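Local coordinates for Tat (Twin-arginine translocation) pathway signal sequence containing protein (Mycobacterium tuberculosis, PDB 5IMU), which is of unknown function but, in this fragment of Rv3899c, joins an alpha/beta/alpha sandwich to an alpha-helical bundle and carries a bound potassium ion, at residues V47-G52 with A77-L82; R30-A35 with K176-H181; R135-R140 with E182-G187; D122-T127 with L205-L210. All blocks are in the same frame, centred on the assembly; numbering follows the deposited sequence.

Overall arrangement
The four contacts run from the sandwich into the helix bundle. Interactions 1 and 2 belong together: their centres lie 9 Å apart, they involve the neighbouring sheet strands 44-48 and 33-37, and Asp49 OD1 of interaction 1 probably shares a hydrogen bond with Tyr178 OH of interaction 2, at 2.5 Å. Interaction 3, centred 21 Å from interaction 1 and 18 Å from interaction 2, still touches both through Val186, which packs on Ala51 and His181. Interaction 4 joins two other helices of the bundle, its centre 17 Å from that of interaction 3, and touches none of the others. The potassium site of Thr44, Asn64 and Thr66 is about 11 Å from the Val47 side chain.

Interaction 1: V47-G52 with A77-L82; sequences VTDLAG and ADVIDL
Val47 and Asp49 meet Val79 and Leu82 within the alpha/beta/alpha sandwich, where strand 44-48 of the mixed sheet and the loop after it receive the short helix 79-83. Val47 places CG1 anti to its carbonyl carbon (chi1 -56°), which leaves CG2 facing the helix: this methyl lies 4.1 Å from Leu82 CB and 3.7 Å from Val79 O. Leu82 keeps an extended chain and lays CD1 alongside the neighbouring backbone, 3.6 Å from Thr48 O. Val79 acts a step further on, its CG1 resting 3.8 Å from Asp49 N. That amide is buried by the contact and has no hydrogen-bonding partner in the model.

Asp49 carries the polar half of the contact. Its CG lies between the backbone N and the carbonyl carbon (chi1 63°), and this rotation turns the carboxylate towards the start of the helix while CB and CG stay beside the Val79 methyl. OD1 is hydrogen-bonded to Tyr178 OH, whereas OD2 accepts from two waters. The nearby helix N-terminus would probably stabilise the negative charge. Asp78 is the N-cap of the same helix: Asp81 N donates to its OD1, coming from above the Asp78 carboxylate plane. One water donates to Asp49 OD2 at 2.8 Å and to Ala77 O at 3.1 Å; the other donates to Asp49 OD2 at 2.7 Å and accepts from Val79 N at 3.0 Å.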
loop_
_atom_site.group_PDB
_atom_site.type_symbol
_atom_site.label_atom_id
_atom_site.label_comp_id
_atom_site.label_asym_id
_atom_site.label_seq_id
_atom_site.Cartn_x
_atom_site.Cartn_y
_atom_site.Cartn_z
ATOM N N VAL A 47 -6.615 6.368 -0.095
ATOM C CA VAL A 47 -5.232 6.831 -0.077
ATOM C C VAL A 47 -4.706 6.888 1.351
ATOM O O VAL A 47 -5.466 7.002 2.317
ATOM C CB VAL A 47 -5.071 8.225 -0.729
ATOM C CG1 VAL A 47 -5.597 8.232 -2.157
ATOM C CG2 VAL A 47 -5.759 9.293 0.115
ATOM N N THR A 48 -3.384 6.787 1.466
ATOM C CA THR A 48 -2.623 7.284 2.601
ATOM C C THR A 48 -1.476 8.116 2.045
ATOM O O THR A 48 -1.079 7.956 0.888
ATOM C CB THR A 48 -2.077 6.151 3.485
ATOM O OG1 THR A 48 -1.250 6.706 4.518
ATOM C CG2 THR A 48 -1.252 5.178 2.656
ATOM N N ASP A 49 -0.947 9.020 2.867
ATOM C CA ASP A 49 0.162 9.863 2.440
ATOM C C ASP A 49 1.519 9.277 2.814
ATOM O O ASP A 49 2.527 9.994 2.780
ATOM C CB ASP A 49 0.011 11.277 3.009
ATOM C CG ASP A 49 0.059 11.316 4.527
ATOM O OD1 ASP A 49 0.036 10.244 5.170
ATOM O OD2 ASP A 49 0.120 12.434 5.083
ATOM N N LEU A 50 1.563 7.988 3.163
ATOM C CA LEU A 50 2.825 7.346 3.520
ATOM C C LEU A 50 3.837 7.441 2.384
ATOM O O LEU A 50 5.013 7.746 2.615
ATOM C CB LEU A 50 2.576 5.885 3.898
ATOM C CG LEU A 50 3.779 5.015 4.276
ATOM C CD1 LEU A 50 4.458 5.523 5.542
ATOM C CD2 LEU A 50 3.357 3.560 4.438
ATOM N N ALA A 51 3.399 7.196 1.147
ATOM C CA ALA A 51 4.310 7.224 0.008
ATOM C C ALA A 51 3.578 7.409 -1.317
ATOM O O ALA A 51 3.602 6.518 -2.172
ATOM C CB ALA A 51 5.146 5.942 -0.033
ATOM N N GLY A 52 2.924 8.557 -1.495
ATOM C CA GLY A 52 2.368 8.944 -2.779
ATOM C C GLY A 52 1.181 8.146 -3.271
ATOM O O GLY A 52 0.812 8.278 -4.442
ATOM N N ALA A 77 2.085 16.439 -0.337
ATOM C CA ALA A 77 0.647 16.348 -0.544
ATOM C C ALA A 77 0.005 15.549 0.583
ATOM O O ALA A 77 0.441 14.438 0.896
ATOM C CB ALA A 77 0.344 15.701 -1.896
ATOM N N ASP A 78 -1.024 16.123 1.201
ATOM C CA ASP A 78 -1.742 15.445 2.266
ATOM C C ASP A 78 -2.832 14.552 1.671
ATOM O O ASP A 78 -3.048 14.516 0.456
ATOM C CB ASP A 78 -2.309 16.461 3.260
ATOM C CG ASP A 78 -3.514 17.211 2.717
ATOM O OD1 ASP A 78 -3.616 17.394 1.488
ATOM O OD2 ASP A 78 -4.370 17.621 3.527
ATOM N N VAL A 79 -3.530 13.818 2.541
ATOM C CA VAL A 79 -4.513 12.845 2.071
ATOM C C VAL A 79 -5.650 13.526 1.322
ATOM O O VAL A 79 -6.211 12.953 0.380
ATOM C CB VAL A 79 -5.040 12.003 3.250
ATOM C CG1 VAL A 79 -3.944 11.089 3.773
ATOM C CG2 VAL A 79 -5.569 12.902 4.360
ATOM N N ILE A 80 -6.007 14.750 1.712
ATOM C CA ILE A 80 -7.062 15.469 1.002
ATOM C C ILE A 80 -6.608 15.807 -0.414
ATOM O O ILE A 80 -7.332 15.577 -1.390
ATOM C CB ILE A 80 -7.473 16.732 1.779
ATOM C CG1 ILE A 80 -7.752 16.394 3.245
ATOM C CG2 ILE A 80 -8.702 17.360 1.145
ATOM C CD1 ILE A 80 -8.839 15.363 3.442
ATOM N N ASP A 81 -5.394 16.356 -0.544
ATOM C CA ASP A 81 -4.849 16.653 -1.867
ATOM C C ASP A 81 -4.737 15.394 -2.720
ATOM O O ASP A 81 -4.993 15.432 -3.930
ATOM C CB ASP A 81 -3.477 17.319 -1.739
ATOM C CG ASP A 81 -3.558 18.738 -1.206
ATOM O OD1 ASP A 81 -2.495 19.382 -1.070
ATOM O OD2 ASP A 81 -4.679 19.210 -0.922
ATOM N N LEU A 82 -4.356 14.268 -2.107
ATOM C CA LEU A 82 -4.153 13.040 -2.872
ATOM C C LEU A 82 -5.457 12.505 -3.450
ATOM O O LEU A 82 -5.444 11.853 -4.499
ATOM C CB LEU A 82 -3.485 11.977 -1.995
ATOM C CG LEU A 82 -2.006 12.193 -1.668
ATOM C CD1 LEU A 82 -1.517 11.144 -0.682
ATOM C CD2 LEU A 82 -1.172 12.163 -2.941
HETATM O O HOH W 1 -2.207 13.783 5.189
HETATM O O HOH W 2 1.485 14.503 3.823
#

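Interaction 2: R30-A35 with K176-H181; sequences RISWAA and KAYPSH
Tyr178 carries CG anti to the backbone N (chi1 179°), a setting that extends its ring towards Ile31, and Ile31 answers with CG2 anti to its own carbonyl carbon and beside its N, so that this methyl stands over the ring. The result is a CH-pi contact of textbook form: Ile31 CG2 lies 3.8 Å from the Tyr178 ring centroid and only 7° off the ring normal. On the opposite face Pro179 CB sits over the ring centre, 4.0 Å above the plane, a position consistent with the cis peptide before Pro179. Packing on both faces probably limits the ring's tilt, and its hydroxyl reaches the backbone of 30-35. There Ser32 N donates to Tyr178 OH at 3.2 Å in a nearly straight bond (162°). A water bound 2.8 Å from Ser32 OG donates to the same phenol oxygen; Ser32 OG also bonds Ser94 N, while the phenol's strongest partner is Asp49.

Nearer the surface, one water bridges two cations, lying 3.0 Å from Arg30 NH1, in the guanidinium plane, and 3.0 Å from Lys176 NZ. The charged nitrogens Arg30 NH1 and Lys176 NZ are 4.8 Å apart, and salt bridges from Arg30 to Glu28 and Glu172 probably offset their repulsion. An aromatic residue packed against the cis-proline that follows it is characteristic of the type VI turn; here it directly follows helix 157-177 and ties the bundle to the sheet of the sandwich.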
loop_
_atom_site.group_PDB
_atom_site.type_symbol
_atom_site.label_atom_id
_atom_site.label_comp_id
_atom_site.label_asym_id
_atom_site.label_seq_id
_atom_site.Cartn_x
_atom_site.Cartn_y
_atom_site.Cartn_z
ATOM N N ARG A 30 -1.390 4.593 12.806
ATOM C CA ARG A 30 -0.279 5.519 12.968
ATOM C C ARG A 30 -0.056 6.412 11.753
ATOM O O ARG A 30 0.800 7.303 11.814
ATOM C CB ARG A 30 1.002 4.740 13.287
ATOM C CG ARG A 30 0.932 3.962 14.596
ATOM C CD ARG A 30 2.171 3.100 14.808
ATOM N NE ARG A 30 2.162 1.907 13.967
ATOM C CZ ARG A 30 3.135 1.001 13.943
ATOM N NH1 ARG A 30 4.204 1.154 14.713
ATOM N NH2 ARG A 30 3.041 -0.056 13.147
ATOM N N ILE A 31 -0.798 6.213 10.663
ATOM C CA ILE A 31 -0.674 7.035 9.467
ATOM C C ILE A 31 -2.053 7.555 9.082
ATOM O O ILE A 31 -3.083 7.014 9.489
ATOM C CB ILE A 31 -0.041 6.266 8.289
ATOM C CG1 ILE A 31 -0.963 5.134 7.835
ATOM C CG2 ILE A 31 1.326 5.723 8.680
ATOM C CD1 ILE A 31 -0.349 4.246 6.766
ATOM N N SER A 32 -2.060 8.617 8.277
ATOM C CA SER A 32 -3.306 9.260 7.880
ATOM C C SER A 32 -3.906 8.576 6.659
ATOM O O SER A 32 -3.185 8.135 5.759
ATOM C CB SER A 32 -3.074 10.744 7.583
ATOM O OG SER A 32 -2.744 11.449 8.766
ATOM N N TRP A 33 -5.237 8.492 6.635
ATOM C CA TRP A 33 -5.977 7.860 5.553
ATOM C C TRP A 33 -7.090 8.783 5.077
ATOM O O TRP A 33 -7.555 9.652 5.818
ATOM C CB TRP A 33 -6.611 6.529 5.992
ATOM C CG TRP A 33 -5.651 5.470 6.449
ATOM C CD1 TRP A 33 -5.211 5.257 7.724
ATOM C CD2 TRP A 33 -5.048 4.451 5.642
ATOM N NE1 TRP A 33 -4.357 4.180 7.758
ATOM C CE2 TRP A 33 -4.242 3.668 6.492
ATOM C CE3 TRP A 33 -5.106 4.130 4.282
ATOM C CZ2 TRP A 33 -3.498 2.585 6.026
ATOM C CZ3 TRP A 33 -4.366 3.053 3.822
ATOM C CH2 TRP A 33 -3.575 2.294 4.692
ATOM N N ALA A 34 -7.529 8.568 3.838
ATOM C CA ALA A 34 -8.700 9.256 3.313
ATOM C C ALA A 34 -9.334 8.413 2.217
ATOM O O ALA A 34 -8.649 7.666 1.513
ATOM C CB ALA A 34 -8.354 10.645 2.768
ATOM N N ALA A 35 -10.652 8.541 2.081
ATOM C CA ALA A 35 -11.396 7.901 1.007
ATOM C C ALA A 35 -12.403 8.883 0.429
ATOM O O ALA A 35 -12.981 9.700 1.150
ATOM C CB ALA A 35 -12.116 6.634 1.482
ATOM N N LYS A 176 7.369 4.459 12.803
ATOM C CA LYS A 176 7.752 5.222 13.984
ATOM C C LYS A 176 8.392 6.555 13.613
ATOM O O LYS A 176 8.301 7.518 14.384
ATOM C CB LYS A 176 8.696 4.396 14.860
ATOM C CG LYS A 176 8.006 3.236 15.579
ATOM C CD LYS A 176 9.011 2.301 16.243
ATOM C CE LYS A 176 8.317 1.179 17.006
ATOM N NZ LYS A 176 7.506 1.689 18.147
ATOM N N ALA A 177 9.028 6.637 12.441
ATOM C CA ALA A 177 9.620 7.894 12.000
ATOM C C ALA A 177 8.594 8.810 11.346
ATOM O O ALA A 177 8.795 10.030 11.310
ATOM C CB ALA A 177 10.775 7.623 11.036
ATOM N N TYR A 178 7.507 8.244 10.825
ATOM C CA TYR A 178 6.400 8.999 10.236
ATOM C C TYR A 178 5.935 10.106 11.184
ATOM O O TYR A 178 5.839 9.887 12.392
ATOM C CB TYR A 178 5.250 8.034 9.904
ATOM C CG TYR A 178 4.003 8.647 9.292
ATOM C CD1 TYR A 178 3.017 9.213 10.093
ATOM C CD2 TYR A 178 3.792 8.616 7.917
ATOM C CE1 TYR A 178 1.873 9.757 9.542
ATOM C CE2 TYR A 178 2.647 9.157 7.357
ATOM C CZ TYR A 178 1.690 9.725 8.174
ATOM O OH TYR A 178 0.548 10.264 7.624
ATOM N N PRO A 179 5.644 11.300 10.643
ATOM C CA PRO A 179 5.669 11.643 9.214
ATOM C C PRO A 179 7.029 12.111 8.694
ATOM O O PRO A 179 7.102 12.596 7.565
ATOM C CB PRO A 179 4.650 12.778 9.122
ATOM C CG PRO A 179 4.756 13.466 10.439
ATOM C CD PRO A 179 5.114 12.408 11.460
ATOM N N SER A 180 8.084 11.972 9.500
ATOM C CA SER A 180 9.434 12.351 9.100
ATOM C C SER A 180 10.252 11.156 8.621
ATOM O O SER A 180 11.469 11.106 8.830
ATOM C CB SER A 180 10.150 13.059 10.251
ATOM O OG SER A 180 9.446 14.223 10.647
ATOM N N HIS A 181 9.600 10.192 7.979
ATOM C CA HIS A 181 10.277 9.005 7.484
ATOM C C HIS A 181 11.082 9.321 6.229
ATOM O O HIS A 181 10.795 10.274 5.499
ATOM C CB HIS A 181 9.259 7.906 7.186
ATOM C CG HIS A 181 8.118 8.361 6.329
ATOM N ND1 HIS A 181 7.192 9.291 6.752
ATOM C CD2 HIS A 181 7.753 8.016 5.071
ATOM C CE1 HIS A 181 6.309 9.499 5.794
ATOM N NE2 HIS A 181 6.625 8.737 4.763
HETATM O O HOH W 3 4.945 2.870 17.045
HETATM O O HOH W 4 -0.356 12.949 9.058
#

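Interaction 3: R135-R140 with E182-G187; sequences RDSLPR and ELTAVG
Arg135 NH2 donates to Thr184 O at 2.6 Å, the one hydrogen bond between 135-140 and 182-187. The bond is short but bent, with an angle of 137° at the hydrogen. Its acceptor end is well aimed: the nitrogen comes in the carbonyl plane, on a lone pair, at a C=O...N angle of 118°, and the oxygen in turn lies at the guanidinium edge, close to its plane. A bend at chi2 (68°) in the otherwise extended arginine chain carries the group to the helix. NH2 also passes 4.1 Å from Thr184 CG2 and 3.8 Å from Gly187 CA, where the lack of a side chain gives the guanidinium room to come alongside the helix. Ser137 OG touches more loosely, 4.4 Å from Thr184 CG2.

Arg135 and Ser137 belong to a type I beta turn, Arg135 to Leu138, in the connection between helices 124-133 and 140-151 of the helical bundle, and they meet the N-terminal end of helix 183-199, for which Glu182 is the N-cap residue. The second shell centres on Asp188, the next residue along that helix and just beyond 182-187. Asp188 OD1 forms a salt bridge with Arg135 NE, which helps fix the rotation of the guanidinium, while Asp188 OD2 is hydrogen-bonded to Ser137 OG. Beyond the turn, Leu138 leans on Asp188 and Leu191, and Pro139, at the N-cap position of helix 140-151, reaches Leu192 and Cys166.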
loop_
_atom_site.group_PDB
_atom_site.type_symbol
_atom_site.label_atom_id
_atom_site.label_comp_id
_atom_site.label_asym_id
_atom_site.label_seq_id
_atom_site.Cartn_x
_atom_site.Cartn_y
_atom_site.Cartn_z
ATOM N N ARG A 135 20.951 -1.234 -4.591
ATOM C CA ARG A 135 20.453 -0.694 -3.326
ATOM C C ARG A 135 21.362 -1.151 -2.192
ATOM O O ARG A 135 21.340 -2.325 -1.809
ATOM C CB ARG A 135 19.015 -1.137 -3.073
ATOM C CG ARG A 135 18.346 -0.408 -1.925
ATOM C CD ARG A 135 18.116 1.049 -2.278
ATOM N NE ARG A 135 17.029 1.627 -1.499
ATOM C CZ ARG A 135 16.287 2.653 -1.902
ATOM N NH1 ARG A 135 16.508 3.208 -3.086
ATOM N NH2 ARG A 135 15.315 3.114 -1.128
ATOM N N ASP A 136 22.134 -0.216 -1.631
ATOM C CA ASP A 136 23.129 -0.583 -0.628
ATOM C C ASP A 136 22.497 -0.916 0.721
ATOM O O ASP A 136 23.093 -1.652 1.515
ATOM C CB ASP A 136 24.145 0.551 -0.464
ATOM C CG ASP A 136 25.438 0.091 0.186
ATOM O OD1 ASP A 136 25.956 -0.974 -0.207
ATOM O OD2 ASP A 136 25.936 0.792 1.096
ATOM N N SER A 137 21.302 -0.397 0.999
ATOM C CA SER A 137 20.717 -0.472 2.332
ATOM C C SER A 137 19.950 -1.764 2.599
ATOM O O SER A 137 19.491 -1.966 3.730
ATOM C CB SER A 137 19.794 0.729 2.558
ATOM O OG SER A 137 18.816 0.815 1.532
ATOM N N LEU A 138 19.809 -2.641 1.607
ATOM C CA LEU A 138 19.021 -3.853 1.777
ATOM C C LEU A 138 19.711 -4.824 2.737
ATOM O O LEU A 138 20.940 -4.841 2.839
ATOM C CB LEU A 138 18.807 -4.539 0.429
ATOM C CG LEU A 138 17.443 -4.539 -0.270
ATOM C CD1 LEU A 138 16.493 -3.488 0.285
ATOM C CD2 LEU A 138 17.631 -4.361 -1.771
ATOM N N PRO A 139 18.942 -5.649 3.448
ATOM C CA PRO A 139 19.553 -6.677 4.297
ATOM C C PRO A 139 20.073 -7.843 3.470
ATOM O O PRO A 139 19.754 -7.997 2.288
ATOM C CB PRO A 139 18.402 -7.113 5.210
ATOM C CG PRO A 139 17.183 -6.884 4.383
ATOM C CD PRO A 139 17.472 -5.644 3.564
ATOM N N ARG A 140 20.883 -8.682 4.125
ATOM C CA ARG A 140 21.540 -9.783 3.425
ATOM C C ARG A 140 20.528 -10.735 2.791
ATOM O O ARG A 140 20.779 -11.290 1.715
ATOM C CB ARG A 140 22.465 -10.537 4.385
ATOM C CG ARG A 140 23.073 -11.810 3.804
ATOM C CD ARG A 140 24.060 -12.463 4.767
ATOM N NE ARG A 140 25.332 -11.745 4.819
ATOM C CZ ARG A 140 26.289 -11.981 5.712
ATOM N NH1 ARG A 140 26.118 -12.910 6.641
ATOM N NH2 ARG A 140 27.416 -11.280 5.683
ATOM N N GLU A 182 12.103 8.507 5.980
ATOM C CA GLU A 182 12.896 8.610 4.763
ATOM C C GLU A 182 12.287 7.715 3.691
ATOM O O GLU A 182 12.042 6.528 3.934
ATOM C CB GLU A 182 14.350 8.207 5.022
ATOM C CG GLU A 182 15.098 9.115 5.987
ATOM C CD GLU A 182 15.475 10.448 5.368
ATOM O OE1 GLU A 182 15.406 10.571 4.126
ATOM O OE2 GLU A 182 15.844 11.373 6.123
ATOM N N LEU A 183 12.035 8.288 2.511
ATOM C CA LEU A 183 11.565 7.483 1.389
ATOM C C LEU A 183 12.558 6.392 1.021
ATOM O O LEU A 183 12.168 5.396 0.401
ATOM C CB LEU A 183 11.302 8.360 0.165
ATOM C CG LEU A 183 10.071 9.263 0.151
ATOM C CD1 LEU A 183 9.830 9.736 -1.269
ATOM C CD2 LEU A 183 8.844 8.553 0.700
ATOM N N THR A 184 13.832 6.574 1.371
ATOM C CA THR A 184 14.822 5.515 1.222
ATOM C C THR A 184 14.367 4.237 1.917
ATOM O O THR A 184 14.373 3.153 1.320
ATOM C CB THR A 184 16.166 5.987 1.781
ATOM O OG1 THR A 184 16.852 6.767 0.794
ATOM C CG2 THR A 184 17.029 4.802 2.201
ATOM N N ALA A 185 13.963 4.347 3.186
ATOM C CA ALA A 185 13.509 3.173 3.922
ATOM C C ALA A 185 12.198 2.633 3.369
ATOM O O ALA A 185 11.966 1.419 3.404
ATOM C CB ALA A 185 13.366 3.504 5.407
ATOM N N VAL A 186 11.333 3.510 2.856
ATOM C CA VAL A 186 10.092 3.049 2.239
ATOM C C VAL A 186 10.391 2.225 0.993
ATOM O O VAL A 186 9.767 1.184 0.754
ATOM C CB VAL A 186 9.176 4.247 1.923
ATOM C CG1 VAL A 186 7.964 3.794 1.129
ATOM C CG2 VAL A 186 8.745 4.939 3.208
ATOM N N GLY A 187 11.353 2.675 0.184
ATOM C CA GLY A 187 11.737 1.909 -0.990
ATOM C C GLY A 187 12.225 0.516 -0.639
ATOM O O GLY A 187 11.876 -0.460 -1.307
#

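Interaction 4: D122-T127 with L205-L210; sequences DEFGPT and LANYHL
Two helices of the bundle pack where Phe124 and Thr127, on the first turn of helix 124-133, meet Ala206 and Leu210 of helix 203-216. Phe124 provides the main bridge. With CG anti to the backbone N (chi1 167°), its ring projects across the interface and spans one turn of the partner helix. The CZ end meets Ala206 CB at 3.6 Å, and further round the ring Phe124 CD1 meets Leu210 CD1 at 3.7 Å. Between them the ring edge at CE1 faces the backbone, with Ala206 O lying in the ring plane 3.8 Å from Phe124 CE1. That oxygen is already engaged by the helical bond from Leu210 N.

Leu210 CD1 also reaches Thr127 CG2 at 3.8 Å, so this single methyl is shared by aromatic and aliphatic neighbours. Thr127 holds CG2 anti to its backbone N, which turns the methyl to the partner helix while OG1 stays by the backbone carbonyls at the start of its own. Asn207 brushes the ring with OD1, 4.2 Å from Phe124 CD1, but its amide serves the chain leading into helix 124-133, with OD1 accepting from Val121 N and ND2 bonded to Pro119 O. Leu198 of helix 183-199 touches both Phe124 and Ala206. No hydrogen bond crosses between the segments, which implies that burial of apolar surface is the main contribution of this contact, with perhaps a slight electrostatic gain from the ring edge facing a carbonyl.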
loop_
_atom_site.group_PDB
_atom_site.type_symbol
_atom_site.label_atom_id
_atom_site.label_comp_id
_atom_site.label_asym_id
_atom_site.label_seq_id
_atom_site.Cartn_x
_atom_site.Cartn_y
_atom_site.Cartn_z
ATOM N N ASP A 122 7.731 -4.002 -17.401
ATOM C CA ASP A 122 8.590 -4.546 -18.443
ATOM C C ASP A 122 9.808 -5.226 -17.828
ATOM O O ASP A 122 10.446 -4.685 -16.920
ATOM C CB ASP A 122 9.036 -3.441 -19.400
ATOM C CG ASP A 122 9.860 -3.972 -20.559
ATOM O OD1 ASP A 122 9.389 -4.907 -21.239
ATOM O OD2 ASP A 122 10.978 -3.461 -20.786
ATOM N N GLU A 123 10.130 -6.416 -18.339
ATOM C CA GLU A 123 11.240 -7.232 -17.850
ATOM C C GLU A 123 11.226 -7.311 -16.323
ATOM O O GLU A 123 12.175 -6.911 -15.646
ATOM C CB GLU A 123 12.584 -6.695 -18.353
ATOM C CG GLU A 123 12.719 -6.621 -19.866
ATOM C CD GLU A 123 12.755 -7.987 -20.526
ATOM O OE1 GLU A 123 13.078 -8.980 -19.841
ATOM O OE2 GLU A 123 12.470 -8.064 -21.739
ATOM N N PHE A 124 10.115 -7.831 -15.791
ATOM C CA PHE A 124 9.897 -7.824 -14.346
ATOM C C PHE A 124 11.081 -8.417 -13.591
ATOM O O PHE A 124 11.588 -7.814 -12.637
ATOM C CB PHE A 124 8.618 -8.589 -14.002
ATOM C CG PHE A 124 8.480 -8.897 -12.537
ATOM C CD1 PHE A 124 7.979 -7.946 -11.661
ATOM C CD2 PHE A 124 8.865 -10.130 -12.033
ATOM C CE1 PHE A 124 7.860 -8.221 -10.311
ATOM C CE2 PHE A 124 8.751 -10.411 -10.684
ATOM C CZ PHE A 124 8.246 -9.455 -9.822
ATOM N N GLY A 125 11.525 -9.602 -14.000
ATOM C CA GLY A 125 12.586 -10.310 -13.322
ATOM C C GLY A 125 13.902 -9.557 -13.287
ATOM O O GLY A 125 14.445 -9.265 -12.216
ATOM N N PRO A 126 14.458 -9.252 -14.464
ATOM C CA PRO A 126 15.690 -8.446 -14.499
ATOM C C PRO A 126 15.558 -7.103 -13.804
ATOM O O PRO A 126 16.530 -6.631 -13.201
ATOM C CB PRO A 126 15.951 -8.280 -16.003
ATOM C CG PRO A 126 15.344 -9.494 -16.616
ATOM C CD PRO A 126 14.117 -9.796 -15.792
ATOM N N THR A 127 14.382 -6.475 -13.870
ATOM C CA THR A 127 14.185 -5.191 -13.202
ATOM C C THR A 127 14.349 -5.326 -11.691
ATOM O O THR A 127 14.993 -4.484 -11.052
ATOM C CB THR A 127 12.802 -4.630 -13.541
ATOM O OG1 THR A 127 12.716 -4.370 -14.949
ATOM C CG2 THR A 127 12.538 -3.341 -12.779
ATOM N N LEU A 205 1.038 -9.126 -7.026
ATOM C CA LEU A 205 1.422 -8.285 -5.896
ATOM C C LEU A 205 2.877 -7.851 -6.000
ATOM O O LEU A 205 3.203 -6.689 -5.731
ATOM C CB LEU A 205 1.186 -9.018 -4.578
ATOM C CG LEU A 205 -0.254 -9.208 -4.112
ATOM C CD1 LEU A 205 -0.255 -9.806 -2.722
ATOM C CD2 LEU A 205 -0.994 -7.883 -4.128
ATOM N N ALA A 206 3.769 -8.777 -6.367
ATOM C CA ALA A 206 5.160 -8.414 -6.609
ATOM C C ALA A 206 5.258 -7.319 -7.662
ATOM O O ALA A 206 6.064 -6.391 -7.535
ATOM C CB ALA A 206 5.959 -9.646 -7.038
ATOM N N ASN A 207 4.429 -7.410 -8.701
ATOM C CA ASN A 207 4.374 -6.365 -9.717
ATOM C C ASN A 207 3.946 -5.033 -9.111
ATOM O O ASN A 207 4.553 -3.990 -9.381
ATOM C CB ASN A 207 3.423 -6.792 -10.836
ATOM C CG ASN A 207 3.482 -5.872 -12.034
ATOM O OD1 ASN A 207 4.458 -5.873 -12.783
ATOM N ND2 ASN A 207 2.429 -5.084 -12.231
ATOM N N TYR A 208 2.900 -5.054 -8.279
ATOM C CA TYR A 208 2.414 -3.837 -7.632
ATOM C C TYR A 208 3.521 -3.149 -6.843
ATOM O O TYR A 208 3.732 -1.937 -6.970
ATOM C CB TYR A 208 1.227 -4.182 -6.725
ATOM C CG TYR A 208 0.756 -3.074 -5.801
ATOM C CD1 TYR A 208 -0.224 -2.172 -6.206
ATOM C CD2 TYR A 208 1.266 -2.952 -4.515
ATOM C CE1 TYR A 208 -0.666 -1.167 -5.358
ATOM C CE2 TYR A 208 0.833 -1.950 -3.662
ATOM C CZ TYR A 208 -0.135 -1.060 -4.089
ATOM O OH TYR A 208 -0.571 -0.063 -3.245
ATOM N N HIS A 209 4.248 -3.911 -6.025
ATOM C CA HIS A 209 5.273 -3.306 -5.182
ATOM C C HIS A 209 6.475 -2.854 -6.006
ATOM O O HIS A 209 7.083 -1.821 -5.706
ATOM C CB HIS A 209 5.698 -4.286 -4.091
ATOM C CG HIS A 209 4.646 -4.520 -3.054
ATOM N ND1 HIS A 209 4.135 -3.507 -2.271
ATOM C CD2 HIS A 209 4.004 -5.650 -2.674
ATOM C CE1 HIS A 209 3.225 -4.003 -1.451
ATOM N NE2 HIS A 209 3.127 -5.301 -1.676
ATOM N N LEU A 210 6.829 -3.610 -7.046
ATOM C CA LEU A 210 7.952 -3.216 -7.893
ATOM C C LEU A 210 7.644 -1.937 -8.662
ATOM O O LEU A 210 8.513 -1.069 -8.806
ATOM C CB LEU A 210 8.302 -4.345 -8.862
ATOM C CG LEU A 210 9.777 -4.656 -9.138
ATOM C CD1 LEU A 210 9.975 -5.044 -10.599
ATOM C CD2 LEU A 210 10.700 -3.508 -8.748
#